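Local coordinates for extracellular solute-binding protein, family 1 (Bifidobacterium longum subsp. infantis, PDB 6FTH), which probably binds human milk oligosaccharides outside the cell and hands them to an ABC transporter for uptake, at residues T151-F156 with T209-M214; T220-G225 with G234-N239; V254-H259 with G486-W491. One frame throughout, in Å; residues are numbered along the deposited sequence.

Interaction 1: T151-F156 with T209-M214; sequences TGQHMF and TYYSPM
The side-chain amide of Q153 reaches across to the turn T209-S212 and is used at both ends. Its OE1 takes the backbone N-H of Y211, with OE1 to N at 2.7 Å and an N-H...O angle of 166°: a short, nearly straight bond, with the donor in the carbonyl plane of the glutamine amide. Its NE2 sits over one face of the Y210 ring, shifted toward the rim and 3.4 Å from Y210 CD2, with the amide and ring planes 71° apart. The same NE2 donates to N227 OD1, which also receives the N-H of G152. Two bonds and a ring face therefore fix which way round the amide lies. In Q153, CG is anti to the carbonyl carbon, beside the backbone N, and the chain bends at chi2 (-57°).

Y211 turns a ring edge to the carbonyl oxygen of G152, which lies near the ring plane, 3.4 Å from Y211 CE1, while one face of this ring carries CB of its neighbour Y210. Thus Y210 offers a face to Q153 NE2, Y211 its edge to G152 O.

Each segment is also braced from within. T151 OG1 accepts the N-H of Q153 at 3.0 Å in an ST turn and is bonded to D330 as well, which steadies the glutamine's backbone. Within the other segment, S212 N to T209 O at 3.1 Å is a weak bond closing a type II beta turn, with Y211 at its third position in a left-handed conformation. The arrangement is a glutamine side chain bonded to the backbone of a type II beta turn, beside an ST turn, at the entry to strand 154-158, which shares a mixed sheet with strands 197-199, 292-297 and 311-313.

Interaction 2: T220-G225 with G234-N239; sequences TGIVTG and GFYAKN
This is a water-bridged contact with one apolar centre, formed where the loop 220-225 runs past strand 235-238, half of a two-stranded hairpin. The backbones stay apart, V223 and Y236 being the nearest pair with CA atoms 6.8 Å from each other, and ordered waters occupy the space between them.

I222 supplies the apolar part. Its methyl CG2 stands over one face of the Y236 ring, 4.0 Å from the centroid and 24° off the ring normal, a CH-pi contact displaced toward the CG side of the ring. The other branch, CG1 and CD1, runs on toward the far end, bringing CD1 to 3.9 Å from Y236 CZ. Y236 places its ring under the isoleucine with CG lying between the backbone N and carbonyl carbon (chi1 70°).

Around this centre the polar backbone atoms are linked through water. One water receives the N-H of V223 and donates to A237 O; another donates to both V223 O and F235 O, at 2.9 Å from V223 O. A third accepts from A237 N and lies 2.8 Å from V223 O. At the end of the strand K238 bends at chi3, laying CE 3.3 Å from G221 O, and its NZ donates to a water that in turn donates to T220 O.

Helix 249-263 backs the loop, with E250 against both T220 and I222. On the hairpin, Y236 is tied to K243 of strand 241-244 by backbone bonding, and F235 turns away to meet W510 of helix 503-518.

Interaction 3: V254-H259 with G486-W491; sequences VIKYYH and GIDEEW
I255 opens the contact, using its CG2 methyl, which lies 3.7 Å from CD1 of I487 as the two isoleucines approach at a slant. I487 extends CG1 anti to its own backbone N (chi1 -172°), which carries CD1 out to I255 and leaves the CG2 branch for K256, the residue after I255.

K256 does two jobs. Its CG presses on I487 CG2 at 3.5 Å, a tight carbon pair, and the chain then bends at chi3 to swing the ammonium over to D488. NZ is 2.8 Å from D488 OD2, on the syn lone pair of that oxygen, with a weak bond to OD1 at 3.2 Å; the result is a salt bridge that engages both carboxylate oxygens. Further on, H259 bonds to M482 O of helix 457-484, whose W481 packs on both I255 and I487.

The two helix segments run close to antiparallel, at 151°, and their axes come within 11.8 Å. G486 is the N-cap of the second helix, and D488 lies in its first turn, where the helix dipole would probably favour a negative charge. The chemistry implies an apolar inner side, bordered on its solvent side by a charge pair.

Overall arrangement
From the N terminus, the first of the contact segments met is 151-156, leading into strand 154-158, and interaction 1 closes a loop of 52 intervening residues by holding it against the loop at 209-214. The chain then goes straight into interaction 2, which closes a short loop of its own onto strand 235-238. Helix 249-263 follows, and interaction 3 joins it over more than 220 residues to helix 487-500. The three are in series, neither nested nor crossed. Residues 254-258 of that helix link them: Y258 OH probably bonds to P213 O, V254 packs on M214 and on T220, and M214 also touches T224. The sheet that holds strand 154-158, the hairpin and helix 487-500 are thus connected.

Interaction 1: T151-F156 with T209-M214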
loop_
_atom_site.group_PDB
_atom_site.type_symbol
_atom_site.label_atom_id
_atom_site.label_comp_id
_atom_site.label_asym_id
_atom_site.label_seq_id
_atom_site.Cartn_x
_atom_site.Cartn_y
_atom_site.Cartn_z
ATOM N N THR A 151 0.897 5.727 6.937
ATOM C CA THR A 151 1.163 4.382 6.458
ATOM C C THR A 151 -0.078 3.483 6.527
ATOM O O THR A 151 -1.011 3.703 7.304
ATOM C CB THR A 151 2.362 3.743 7.157
ATOM O OG1 THR A 151 2.540 2.435 6.611
ATOM C CG2 THR A 151 2.170 3.671 8.657
ATOM N N GLY A 152 -0.066 2.453 5.698
ATOM C CA GLY A 152 -1.046 1.389 5.788
ATOM C C GLY A 152 -0.719 0.307 6.787
ATOM O O GLY A 152 -1.532 -0.601 7.020
ATOM N N GLN A 153 0.466 0.378 7.399
ATOM C CA GLN A 153 0.997 -0.676 8.243
ATOM C C GLN A 153 0.852 -0.291 9.715
ATOM O O GLN A 153 1.208 0.828 10.100
ATOM C CB GLN A 153 2.485 -0.851 7.934
ATOM C CG GLN A 153 2.814 -0.913 6.471
ATOM C CD GLN A 153 2.074 -2.008 5.754
ATOM O OE1 GLN A 153 1.908 -3.109 6.280
ATOM N NE2 GLN A 153 1.646 -1.721 4.534
ATOM N N HIS A 154 0.337 -1.216 10.540
ATOM C CA HIS A 154 0.146 -0.968 11.965
ATOM C C HIS A 154 0.319 -2.254 12.755
ATOM O O HIS A 154 0.160 -3.351 12.222
ATOM C CB HIS A 154 -1.252 -0.397 12.275
ATOM C CG HIS A 154 -1.629 0.664 11.326
ATOM N ND1 HIS A 154 -2.151 0.386 10.083
ATOM C CD2 HIS A 154 -1.432 2.004 11.361
ATOM C CE1 HIS A 154 -2.299 1.509 9.409
ATOM N NE2 HIS A 154 -1.858 2.502 10.155
ATOM N N MET A 155 0.629 -2.106 14.046
ATOM C CA MET A 155 0.742 -3.217 14.979
ATOM C C MET A 155 -0.343 -3.034 16.030
ATOM O O MET A 155 -0.366 -2.017 16.726
ATOM C CB MET A 155 2.124 -3.207 15.635
ATOM C CG MET A 155 2.376 -4.355 16.579
ATOM S SD MET A 155 4.053 -4.242 17.236
ATOM C CE MET A 155 4.189 -5.777 18.166
ATOM N N PHE A 156 -1.231 -4.016 16.146
ATOM C CA PHE A 156 -2.343 -3.967 17.090
ATOM C C PHE A 156 -2.102 -4.899 18.271
ATOM O O PHE A 156 -1.495 -5.967 18.135
ATOM C CB PHE A 156 -3.646 -4.363 16.393
ATOM C CG PHE A 156 -4.002 -3.472 15.238
ATOM C CD1 PHE A 156 -4.153 -2.115 15.425
ATOM C CD2 PHE A 156 -4.164 -3.989 13.962
ATOM C CE1 PHE A 156 -4.486 -1.275 14.352
ATOM C CE2 PHE A 156 -4.488 -3.160 12.893
ATOM C CZ PHE A 156 -4.628 -1.796 13.089
ATOM N N THR A 209 5.161 -8.202 2.130
ATOM C CA THR A 209 3.785 -7.824 1.834
ATOM C C THR A 209 3.281 -6.774 2.815
ATOM O O THR A 209 3.913 -6.474 3.831
ATOM C CB THR A 209 2.872 -9.056 1.912
ATOM O OG1 THR A 209 2.748 -9.469 3.275
ATOM C CG2 THR A 209 3.448 -10.233 1.081
ATOM N N TYR A 210 2.098 -6.238 2.529
ATOM C CA TYR A 210 1.372 -5.529 3.565
ATOM C C TYR A 210 1.310 -6.406 4.808
ATOM O O TYR A 210 1.147 -7.628 4.727
ATOM C CB TYR A 210 -0.050 -5.226 3.109
ATOM C CG TYR A 210 -0.210 -3.938 2.351
ATOM C CD1 TYR A 210 0.486 -3.708 1.165
ATOM C CD2 TYR A 210 -1.063 -2.941 2.824
ATOM C CE1 TYR A 210 0.326 -2.522 0.467
ATOM C CE2 TYR A 210 -1.225 -1.741 2.137
ATOM C CZ TYR A 210 -0.522 -1.542 0.958
ATOM O OH TYR A 210 -0.684 -0.355 0.278
ATOM N N TYR A 211 1.478 -5.790 5.961
ATOM C CA TYR A 211 1.331 -6.458 7.252
ATOM C C TYR A 211 2.359 -7.568 7.444
ATOM O O TYR A 211 2.169 -8.483 8.239
ATOM C CB TYR A 211 -0.108 -6.956 7.489
ATOM C CG TYR A 211 -1.171 -6.072 6.826
ATOM C CD1 TYR A 211 -1.166 -4.694 6.980
ATOM C CD2 TYR A 211 -2.146 -6.627 5.984
ATOM C CE1 TYR A 211 -2.085 -3.895 6.323
ATOM C CE2 TYR A 211 -3.072 -5.837 5.342
ATOM C CZ TYR A 211 -3.037 -4.471 5.506
ATOM O OH TYR A 211 -3.935 -3.652 4.863
ATOM N N SER A 212 3.495 -7.446 6.764
ATOM C CA SER A 212 4.548 -8.439 6.856
ATOM C C SER A 212 5.059 -8.560 8.292
ATOM O O SER A 212 5.223 -7.540 8.974
ATOM C CB SER A 212 5.720 -7.985 5.992
ATOM O OG SER A 212 6.826 -8.853 6.154
ATOM N N PRO A 213 5.402 -9.773 8.755
ATOM C CA PRO A 213 6.117 -9.897 10.034
ATOM C C PRO A 213 7.389 -9.066 10.054
ATOM O O PRO A 213 7.862 -8.691 11.134
ATOM C CB PRO A 213 6.439 -11.401 10.147
ATOM C CG PRO A 213 6.267 -11.963 8.734
ATOM C CD PRO A 213 5.215 -11.072 8.086
ATOM N N MET A 214 7.950 -8.767 8.880
ATOM C CA MET A 214 9.196 -7.992 8.874
ATOM C C MET A 214 8.978 -6.531 9.184
ATOM O O MET A 214 9.930 -5.748 9.172
ATOM C CB MET A 214 9.954 -8.177 7.560
ATOM C CG MET A 214 10.408 -9.599 7.338
ATOM S SD MET A 214 11.242 -10.217 8.799
ATOM C CE MET A 214 11.415 -11.975 8.455
#

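Interaction 2: T220-G225 with G234-N239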
loop_
_atom_site.group_PDB
_atom_site.type_symbol
_atom_site.label_atom_id
_atom_site.label_comp_id
_atom_site.label_asym_id
_atom_site.label_seq_id
_atom_site.Cartn_x
_atom_site.Cartn_y
_atom_site.Cartn_z
ATOM N N THR A 220 14.400 -2.237 14.964
ATOM C CA THR A 220 15.860 -2.223 14.919
ATOM C C THR A 220 16.421 -0.914 14.411
ATOM O O THR A 220 17.656 -0.759 14.389
ATOM C CB THR A 220 16.399 -3.364 14.038
ATOM O OG1 THR A 220 16.216 -3.073 12.643
ATOM C CG2 THR A 220 15.739 -4.687 14.365
ATOM N N GLY A 221 15.572 0.019 14.012
ATOM C CA GLY A 221 16.014 1.286 13.485
ATOM C C GLY A 221 16.100 1.359 11.979
ATOM O O GLY A 221 16.632 2.348 11.459
ATOM N N ILE A 222 15.599 0.350 11.261
ATOM C CA ILE A 222 15.500 0.359 9.798
ATOM C C ILE A 222 14.065 0.703 9.426
ATOM O O ILE A 222 13.128 -0.002 9.822
ATOM C CB ILE A 222 15.939 -0.980 9.187
ATOM C CG1 ILE A 222 17.454 -1.172 9.364
ATOM C CG2 ILE A 222 15.562 -1.063 7.690
ATOM C CD1 ILE A 222 17.958 -2.552 8.939
ATOM N N VAL A 223 13.890 1.788 8.668
ATOM C CA VAL A 223 12.557 2.244 8.263
ATOM C C VAL A 223 12.064 1.384 7.109
ATOM O O VAL A 223 12.688 1.342 6.042
ATOM C CB VAL A 223 12.576 3.722 7.842
ATOM C CG1 VAL A 223 11.158 4.181 7.508
ATOM C CG2 VAL A 223 13.171 4.582 8.907
ATOM N N THR A 224 10.938 0.712 7.304
ATOM C CA THR A 224 10.315 -0.032 6.211
ATOM C C THR A 224 9.357 0.855 5.415
ATOM O O THR A 224 8.948 1.942 5.846
ATOM C CB THR A 224 9.566 -1.282 6.709
ATOM O OG1 THR A 224 8.463 -0.893 7.538
ATOM C CG2 THR A 224 10.460 -2.204 7.531
ATOM N N GLY A 225 9.029 0.388 4.212
ATOM C CA GLY A 225 8.086 1.092 3.353
ATOM C C GLY A 225 7.253 0.108 2.563
ATOM O O GLY A 225 7.316 0.040 1.330
ATOM N N GLY A 234 13.526 -5.443 -0.377
ATOM C CA GLY A 234 14.633 -5.647 0.521
ATOM C C GLY A 234 15.599 -4.488 0.682
ATOM O O GLY A 234 16.703 -4.709 1.182
ATOM N N PHE A 235 15.216 -3.276 0.304
ATOM C CA PHE A 235 16.115 -2.120 0.359
ATOM C C PHE A 235 15.638 -1.061 1.340
ATOM O O PHE A 235 14.443 -0.947 1.637
ATOM C CB PHE A 235 16.310 -1.517 -1.034
ATOM C CG PHE A 235 16.826 -2.526 -2.010
ATOM C CD1 PHE A 235 18.173 -2.824 -2.063
ATOM C CD2 PHE A 235 15.940 -3.297 -2.757
ATOM C CE1 PHE A 235 18.646 -3.825 -2.898
ATOM C CE2 PHE A 235 16.404 -4.294 -3.593
ATOM C CZ PHE A 235 17.754 -4.559 -3.669
ATOM N N TYR A 236 16.604 -0.295 1.852
ATOM C CA TYR A 236 16.324 0.811 2.745
ATOM C C TYR A 236 17.390 1.869 2.550
ATOM O O TYR A 236 18.356 1.674 1.815
ATOM C CB TYR A 236 16.287 0.389 4.209
ATOM C CG TYR A 236 17.596 0.007 4.847
ATOM C CD1 TYR A 236 18.154 -1.250 4.623
ATOM C CD2 TYR A 236 18.237 0.874 5.721
ATOM C CE1 TYR A 236 19.331 -1.615 5.223
ATOM C CE2 TYR A 236 19.422 0.526 6.312
ATOM C CZ TYR A 236 19.961 -0.730 6.076
ATOM O OH TYR A 236 21.138 -1.137 6.668
ATOM N N ALA A 237 17.193 3.001 3.207
ATOM C CA ALA A 237 18.184 4.070 3.197
ATOM C C ALA A 237 18.383 4.585 4.612
ATOM O O ALA A 237 17.460 4.586 5.428
ATOM C CB ALA A 237 17.780 5.235 2.296
ATOM N N LYS A 238 19.602 5.029 4.893
ATOM C CA LYS A 238 19.883 5.723 6.140
ATOM C C LYS A 238 20.990 6.724 5.859
ATOM O O LYS A 238 21.988 6.371 5.233
ATOM C CB LYS A 238 20.342 4.726 7.214
ATOM C CG LYS A 238 19.737 4.934 8.568
ATOM C CD LYS A 238 20.384 4.030 9.611
ATOM C CE LYS A 238 19.528 2.816 9.917
ATOM N NZ LYS A 238 20.039 2.151 11.151
ATOM N N ASN A 239 20.795 7.971 6.285
ATOM C CA ASN A 239 21.812 9.006 6.087
ATOM C C ASN A 239 22.172 9.165 4.617
ATOM O O ASN A 239 23.317 9.472 4.279
ATOM C CB ASN A 239 23.088 8.695 6.875
ATOM C CG ASN A 239 22.816 8.304 8.290
ATOM O OD1 ASN A 239 23.133 7.179 8.719
ATOM N ND2 ASN A 239 22.220 9.200 9.019
HETATM O O HOH W 1 19.494 -0.105 12.442
HETATM O O HOH W 2 14.464 3.147 4.825
HETATM O O HOH W 3 13.032 -0.634 4.013
HETATM O O HOH W 4 16.261 3.428 7.838
#

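Interaction 3: V254-H259 with G486-W491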
loop_
_atom_site.group_PDB
_atom_site.type_symbol
_atom_site.label_atom_id
_atom_site.label_comp_id
_atom_site.label_asym_id
_atom_site.label_seq_id
_atom_site.Cartn_x
_atom_site.Cartn_y
_atom_site.Cartn_z
ATOM N N VAL A 254 15.795 -10.038 13.807
ATOM C CA VAL A 254 14.345 -10.208 13.715
ATOM C C VAL A 254 13.999 -11.679 13.548
ATOM O O VAL A 254 13.079 -12.203 14.195
ATOM C CB VAL A 254 13.774 -9.376 12.561
ATOM C CG1 VAL A 254 12.331 -9.768 12.296
ATOM C CG2 VAL A 254 13.883 -7.911 12.886
ATOM N N ILE A 255 14.714 -12.366 12.649
ATOM C CA ILE A 255 14.455 -13.784 12.419
ATOM C C ILE A 255 14.680 -14.593 13.696
ATOM O O ILE A 255 13.865 -15.464 14.050
ATOM C CB ILE A 255 15.315 -14.288 11.247
ATOM C CG1 ILE A 255 14.796 -13.711 9.926
ATOM C CG2 ILE A 255 15.277 -15.815 11.215
ATOM C CD1 ILE A 255 15.714 -13.901 8.742
ATOM N N LYS A 256 15.763 -14.316 14.420
ATOM C CA LYS A 256 16.043 -15.066 15.640
ATOM C C LYS A 256 14.967 -14.815 16.694
ATOM O O LYS A 256 14.575 -15.740 17.415
ATOM C CB LYS A 256 17.428 -14.713 16.164
ATOM C CG LYS A 256 18.548 -15.301 15.307
ATOM C CD LYS A 256 19.920 -15.015 15.909
ATOM C CE LYS A 256 20.271 -16.011 16.999
ATOM N NZ LYS A 256 21.696 -15.882 17.412
ATOM N N TYR A 257 14.482 -13.572 16.792
ATOM C CA TYR A 257 13.420 -13.257 17.746
ATOM C C TYR A 257 12.162 -14.025 17.405
ATOM O O TYR A 257 11.541 -14.641 18.287
ATOM C CB TYR A 257 13.168 -11.746 17.770
ATOM C CG TYR A 257 12.115 -11.281 18.758
ATOM C CD1 TYR A 257 12.320 -11.389 20.123
ATOM C CD2 TYR A 257 10.949 -10.702 18.318
ATOM C CE1 TYR A 257 11.366 -10.954 21.020
ATOM C CE2 TYR A 257 10.000 -10.257 19.206
ATOM C CZ TYR A 257 10.225 -10.370 20.546
ATOM O OH TYR A 257 9.265 -9.925 21.429
ATOM N N TYR A 258 11.765 -14.000 16.125
ATOM C CA TYR A 258 10.587 -14.767 15.712
ATOM C C TYR A 258 10.777 -16.246 15.986
ATOM O O TYR A 258 9.836 -16.926 16.408
ATOM C CB TYR A 258 10.247 -14.548 14.247
ATOM C CG TYR A 258 9.378 -13.321 14.006
ATOM C CD1 TYR A 258 8.166 -13.150 14.680
ATOM C CD2 TYR A 258 9.770 -12.326 13.116
ATOM C CE1 TYR A 258 7.365 -12.033 14.447
ATOM C CE2 TYR A 258 8.982 -11.218 12.892
ATOM C CZ TYR A 258 7.785 -11.068 13.557
ATOM O OH TYR A 258 6.989 -9.983 13.322
ATOM N N HIS A 259 11.983 -16.772 15.765
ATOM C CA HIS A 259 12.154 -18.201 16.037
ATOM C C HIS A 259 11.997 -18.497 17.524
ATOM O O HIS A 259 11.416 -19.522 17.899
ATOM C CB HIS A 259 13.489 -18.725 15.526
ATOM C CG HIS A 259 13.696 -20.173 15.839
ATOM N ND1 HIS A 259 12.826 -21.147 15.406
ATOM C CD2 HIS A 259 14.619 -20.802 16.602
ATOM C CE1 HIS A 259 13.225 -22.323 15.864
ATOM N NE2 HIS A 259 14.308 -22.138 16.594
ATOM N N GLY A 486 18.519 -22.418 12.846
ATOM C CA GLY A 486 19.651 -22.701 11.983
ATOM C C GLY A 486 20.354 -21.484 11.422
ATOM O O GLY A 486 21.367 -21.645 10.726
ATOM N N ILE A 487 19.875 -20.274 11.710
ATOM C CA ILE A 487 20.354 -19.094 10.987
ATOM C C ILE A 487 21.843 -18.850 11.236
ATOM O O ILE A 487 22.586 -18.493 10.311
ATOM C CB ILE A 487 19.487 -17.852 11.281
ATOM C CG1 ILE A 487 19.891 -16.697 10.365
ATOM C CG2 ILE A 487 19.613 -17.398 12.730
ATOM C CD1 ILE A 487 18.868 -15.554 10.355
ATOM N N ASP A 488 22.312 -19.036 12.472
ATOM C CA ASP A 488 23.672 -18.618 12.791
ATOM C C ASP A 488 24.691 -19.363 11.933
ATOM O O ASP A 488 25.647 -18.761 11.432
ATOM C CB ASP A 488 23.970 -18.822 14.274
ATOM C CG ASP A 488 23.381 -17.717 15.168
ATOM O OD1 ASP A 488 23.176 -16.574 14.707
ATOM O OD2 ASP A 488 23.152 -18.001 16.360
ATOM N N GLU A 489 24.496 -20.660 11.725
ATOM C CA GLU A 489 25.472 -21.436 10.971
ATOM C C GLU A 489 25.262 -21.371 9.458
ATOM O O GLU A 489 26.159 -21.759 8.708
ATOM C CB GLU A 489 25.462 -22.894 11.448
ATOM C CG GLU A 489 24.137 -23.608 11.255
ATOM C CD GLU A 489 23.259 -23.637 12.513
ATOM O OE1 GLU A 489 23.309 -22.687 13.333
ATOM O OE2 GLU A 489 22.513 -24.629 12.671
ATOM N N GLU A 490 24.102 -20.908 8.986
ATOM C CA GLU A 490 23.828 -20.804 7.557
ATOM C C GLU A 490 23.895 -19.373 7.029
ATOM O O GLU A 490 23.781 -19.166 5.816
ATOM C CB GLU A 490 22.448 -21.407 7.241
ATOM C CG GLU A 490 22.380 -22.877 7.617
ATOM C CD GLU A 490 21.066 -23.531 7.308
ATOM O OE1 GLU A 490 20.109 -22.859 6.863
ATOM O OE2 GLU A 490 20.981 -24.757 7.510
ATOM N N TRP A 491 24.077 -18.395 7.904
ATOM C CA TRP A 491 23.954 -16.992 7.508
ATOM C C TRP A 491 25.034 -16.573 6.511
ATOM O O TRP A 491 24.739 -15.925 5.503
ATOM C CB TRP A 491 24.022 -16.129 8.761
ATOM C CG TRP A 491 23.922 -14.661 8.535
ATOM C CD1 TRP A 491 24.926 -13.771 8.639
ATOM C CD2 TRP A 491 22.743 -13.904 8.195
ATOM N NE1 TRP A 491 24.472 -12.509 8.373
ATOM C CE2 TRP A 491 23.129 -12.565 8.100
ATOM C CE3 TRP A 491 21.406 -14.240 7.967
ATOM C CZ2 TRP A 491 22.219 -11.542 7.797
ATOM C CZ3 TRP A 491 20.516 -13.240 7.658
ATOM C CH2 TRP A 491 20.927 -11.906 7.563
#